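PDB 2P4F: similar to sp|P32453 Saccharomyces cerevisiae YNL315c ATP11 from Candida glabrata CBS 138, which probably acts as a mitochondrial chaperone that binds unfolded protein, as in Atp11 relatives that assist assembly of the F1-ATPase by holding its free beta subunit. Local coordinates for residues V184-A189 with R256-M261. Numbering follows the deposited sequence.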
ATOM      1  N   VAL A 184       7.869  -0.638   5.410  1.00 15.23           N
ATOM      2  CA  VAL A 184       6.802  -0.095   4.582  1.00 15.48           C
ATOM      3  C   VAL A 184       7.097   1.370   4.370  1.00 14.40           C
ATOM      4  O   VAL A 184       7.264   2.069   5.405  1.00 16.53           O
ATOM      5  CB  VAL A 184       5.434  -0.249   5.281  1.00 17.77           C
ATOM      6  CG1 VAL A 184       4.322   0.430   4.473  1.00 20.40           C
ATOM      7  CG2 VAL A 184       5.137  -1.727   5.541  1.00 22.15           C
ATOM      8  N   GLN A 185       7.185   1.870   3.155  1.00 15.23           N
ATOM      9  CA  GLN A 185       7.438   3.296   2.961  1.00 14.67           C
ATOM     10  C   GLN A 185       6.397   3.830   1.961  1.00 15.43           C
ATOM     11  O   GLN A 185       6.275   3.278   0.865  1.00 19.24           O
ATOM     12  CB  GLN A 185       8.873   3.585   2.420  1.00 18.15           C
ATOM     13  CG  GLN A 185       9.181   5.100   2.500  1.00 22.64           C
ATOM     14  CD  GLN A 185      10.613   5.423   2.108  1.00 27.88           C
ATOM     15  OE1 GLN A 185      11.394   4.527   1.665  1.00 34.54           O
ATOM     16  NE2 GLN A 185      10.969   6.697   2.267  1.00 49.08           N
ATOM     17  N   TRP A 186       5.733   4.912   2.361  1.00 14.78           N
ATOM     18  CA  TRP A 186       4.852   5.628   1.448  1.00 15.38           C
ATOM     19  C   TRP A 186       5.633   6.744   0.768  1.00 16.06           C
ATOM     20  O   TRP A 186       6.354   7.497   1.452  1.00 21.18           O
ATOM     21  CB  TRP A 186       3.684   6.218   2.208  1.00 16.88           C
ATOM     22  CG  TRP A 186       2.714   5.204   2.722  1.00 17.66           C
ATOM     23  CD1 TRP A 186       2.712   4.572   3.947  1.00 18.53           C
ATOM     24  CD2 TRP A 186       1.576   4.702   2.017  1.00 17.17           C
ATOM     25  NE1 TRP A 186       1.641   3.692   4.054  1.00 18.84           N
ATOM     26  CE2 TRP A 186       0.932   3.772   2.867  1.00 17.88           C
ATOM     27  CE3 TRP A 186       1.050   4.965   0.729  1.00 17.95           C
ATOM     28  CZ2 TRP A 186      -0.221   3.094   2.484  1.00 19.99           C
ATOM     29  CZ3 TRP A 186      -0.098   4.282   0.374  1.00 20.31           C
ATOM     30  CH2 TRP A 186      -0.730   3.362   1.226  1.00 20.47           C
ATOM     31  N   GLN A 187       5.514   6.818  -0.527  1.00 16.56           N
ATOM     32  CA  GLN A 187       6.199   7.831  -1.323  1.00 18.92           C
ATOM     33  C   GLN A 187       5.164   8.582  -2.155  1.00 20.04           C
ATOM     34  O   GLN A 187       4.317   7.960  -2.858  1.00 22.84           O
ATOM     35  CB  GLN A 187       7.261   7.186  -2.224  1.00 25.38           C
ATOM     36  CG  GLN A 187       8.352   6.608  -1.344  1.00 33.12           C
ATOM     37  CD  GLN A 187       9.680   6.624  -2.046  1.00 38.66           C
ATOM     38  OE1 GLN A 187       9.732   6.345  -3.255  1.00 49.73           O
ATOM     39  NE2 GLN A 187      10.690   6.955  -1.258  1.00 57.64           N
ATOM     40  N   PHE A 188       5.204   9.895  -2.088  1.00 18.32           N
ATOM     41  CA  PHE A 188       4.212  10.743  -2.769  1.00 19.14           C
ATOM     42  C   PHE A 188       4.874  11.192  -4.054  1.00 21.93           C
ATOM     43  O   PHE A 188       5.692  12.102  -4.045  1.00 31.89           O
ATOM     44  CB  PHE A 188       3.784  11.870  -1.802  1.00 20.12           C
ATOM     45  CG  PHE A 188       3.179  11.170  -0.579  1.00 20.43           C
ATOM     46  CD1 PHE A 188       1.858  10.758  -0.585  1.00 22.99           C
ATOM     47  CD2 PHE A 188       3.944  10.883   0.530  1.00 22.52           C
ATOM     48  CE1 PHE A 188       1.284  10.059   0.472  1.00 25.84           C
ATOM     49  CE2 PHE A 188       3.410  10.181   1.601  1.00 23.74           C
ATOM     50  CZ  PHE A 188       2.096   9.757   1.551  1.00 24.48           C
ATOM     51  N   ALA A 189       4.570  10.526  -5.153  1.00 21.40           N
ATOM     52  CA  ALA A 189       5.273  10.745  -6.402  1.00 23.06           C
ATOM     53  C   ALA A 189       4.723  12.001  -7.048  1.00 23.62           C
ATOM     54  O   ALA A 189       5.444  12.844  -7.602  1.00 28.20           O
ATOM     55  CB  ALA A 189       5.049   9.531  -7.307  1.00 25.24           C
ATOM     56  N   ARG A 256      -4.705  -1.885   7.917  1.00 22.36           N
ATOM     57  CA  ARG A 256      -5.186  -1.906   9.303  1.00 23.42           C
ATOM     58  C   ARG A 256      -4.462  -0.877  10.152  1.00 21.79           C
ATOM     59  O   ARG A 256      -5.073  -0.259  11.025  1.00 31.71           O
ATOM     60  CB  ARG A 256      -5.021  -3.316   9.916  1.00 24.07           C
ATOM     61  CG  ARG A 256      -5.979  -4.336   9.268  1.00 24.39           C
ATOM     62  CD  ARG A 256      -6.310  -5.513  10.175  1.00 29.69           C
ATOM     63  NE  ARG A 256      -5.056  -6.177  10.613  1.00 27.67           N
ATOM     64  CZ  ARG A 256      -5.120  -7.155  11.514  1.00 25.37           C
ATOM     65  NH1 ARG A 256      -4.011  -7.757  11.926  1.00 28.05           N
ATOM     66  NH2 ARG A 256      -6.303  -7.554  12.008  1.00 28.86           N
ATOM     67  N   PHE A 257      -3.156  -0.712   9.923  1.00 20.62           N
ATOM     68  CA  PHE A 257      -2.384   0.250  10.714  1.00 20.60           C
ATOM     69  C   PHE A 257      -2.607   1.679  10.218  1.00 20.17           C
ATOM     70  O   PHE A 257      -2.647   2.622  11.027  1.00 23.67           O
ATOM     71  CB  PHE A 257      -0.894  -0.115  10.690  1.00 20.49           C
ATOM     72  CG  PHE A 257      -0.626  -1.275  11.650  1.00 20.78           C
ATOM     73  CD1 PHE A 257      -0.291  -1.006  12.977  1.00 20.38           C
ATOM     74  CD2 PHE A 257      -0.715  -2.591  11.215  1.00 20.92           C
ATOM     75  CE1 PHE A 257      -0.053  -2.092  13.810  1.00 22.59           C
ATOM     76  CE2 PHE A 257      -0.497  -3.673  12.050  1.00 21.69           C
ATOM     77  CZ  PHE A 257      -0.163  -3.418  13.381  1.00 21.40           C
ATOM     78  N   TYR A 258      -2.828   1.852   8.895  1.00 20.70           N
ATOM     79  CA  TYR A 258      -2.976   3.203   8.360  1.00 21.18           C
ATOM     80  C   TYR A 258      -4.422   3.666   8.398  1.00 23.07           C
ATOM     81  O   TYR A 258      -5.038   4.118   7.477  1.00 31.97           O
ATOM     82  CB  TYR A 258      -2.386   3.258   6.941  1.00 20.18           C
ATOM     83  CG  TYR A 258      -0.877   3.444   7.048  1.00 18.60           C
ATOM     84  CD1 TYR A 258      -0.316   4.719   7.024  1.00 18.48           C
ATOM     85  CD2 TYR A 258      -0.028   2.329   7.191  1.00 19.97           C
ATOM     86  CE1 TYR A 258       1.062   4.897   7.130  1.00 17.86           C
ATOM     87  CE2 TYR A 258       1.371   2.493   7.298  1.00 18.62           C
ATOM     88  CZ  TYR A 258       1.879   3.788   7.255  1.00 18.76           C
ATOM     89  OH  TYR A 258       3.251   3.940   7.367  1.00 17.81           O
ATOM     90  N   GLY A 259      -5.028   3.635   9.564  1.00 35.85           N
ATOM     91  CA  GLY A 259      -6.325   4.334   9.637  1.00 36.54           C
ATOM     92  C   GLY A 259      -7.376   3.264   9.885  1.00 37.08           C
ATOM     93  O   GLY A 259      -8.537   3.594  10.163  1.00 50.05           O
ATOM     94  N   ALA A 260      -6.893   2.035   9.777  1.00 34.47           N
ATOM     95  CA  ALA A 260      -7.671   0.844  10.218  1.00 42.57           C
ATOM     96  C   ALA A 260      -9.090   0.902   9.676  1.00 42.72           C
ATOM     97  O   ALA A 260     -10.095   0.607  10.348  1.00 58.19           O
ATOM     98  CB  ALA A 260      -7.694   0.743  11.728  1.00 48.35           C
ATOM     99  N   MET A 261      -9.100   1.301   8.424  1.00 49.31           N
ATOM    100  CA  MET A 261     -10.200   1.551   7.540  1.00 58.99           C
ATOM    101  C   MET A 261     -11.362   2.109   8.371  1.00 59.97           C
ATOM    102  O   MET A 261     -12.425   1.499   8.380  1.00 78.26           O
ATOM    103  CB  MET A 261     -10.572   0.279   6.772  1.00 64.35           C
ATOM    104  CG  MET A 261     -10.917  -0.924   7.630  1.00 63.88           C
ATOM    105  SD  MET A 261      -9.873  -2.388   7.412  1.00118.57           S
ATOM    106  CE  MET A 261      -8.279  -1.760   7.905  1.00 97.88           C
TER
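Trp-186 and Tyr-258 meet in a T-shaped (edge-to-face) pair that joins the antiparallel half-barrel sheet, at strand 179-190, to the turn ending helix 244-257. Along the strand, Val-184 comes first: its CB points toward the turn, and the compact branched side chain packs on Val-254 of that helix and Cys-196 of the next strand. Gln-185 points the other way, where a polar amide suits a partly exposed position. Trp-186 reaches farthest, its broad indole bridging strand and turn and also touching Ala-151 of helix 140-153. With CG anti to the carbonyl carbon (chi1 -70°), the indole presents its NE1-CD1 edge to one face of the phenol ring. The five-membered ring and the phenol have planes at 62°. CD1 of Trp-186 lies 3.5 Å from CZ of Tyr-258. Tyr-258 centres an inverse gamma turn, closed by a weak bond from Gly-259 N to Phe-257 O. A side chain at Gly-259 (phi 114°) would press on the carbonyl O of Tyr-258, which is why glycine belongs there. The OH of the buried Tyr-258 is hydrogen-bonded to the carbonyl O of Asn-154, while Trp-186 NE1 sits over the ring, displaced toward its rim, 3.2 Å from Tyr-258 CZ.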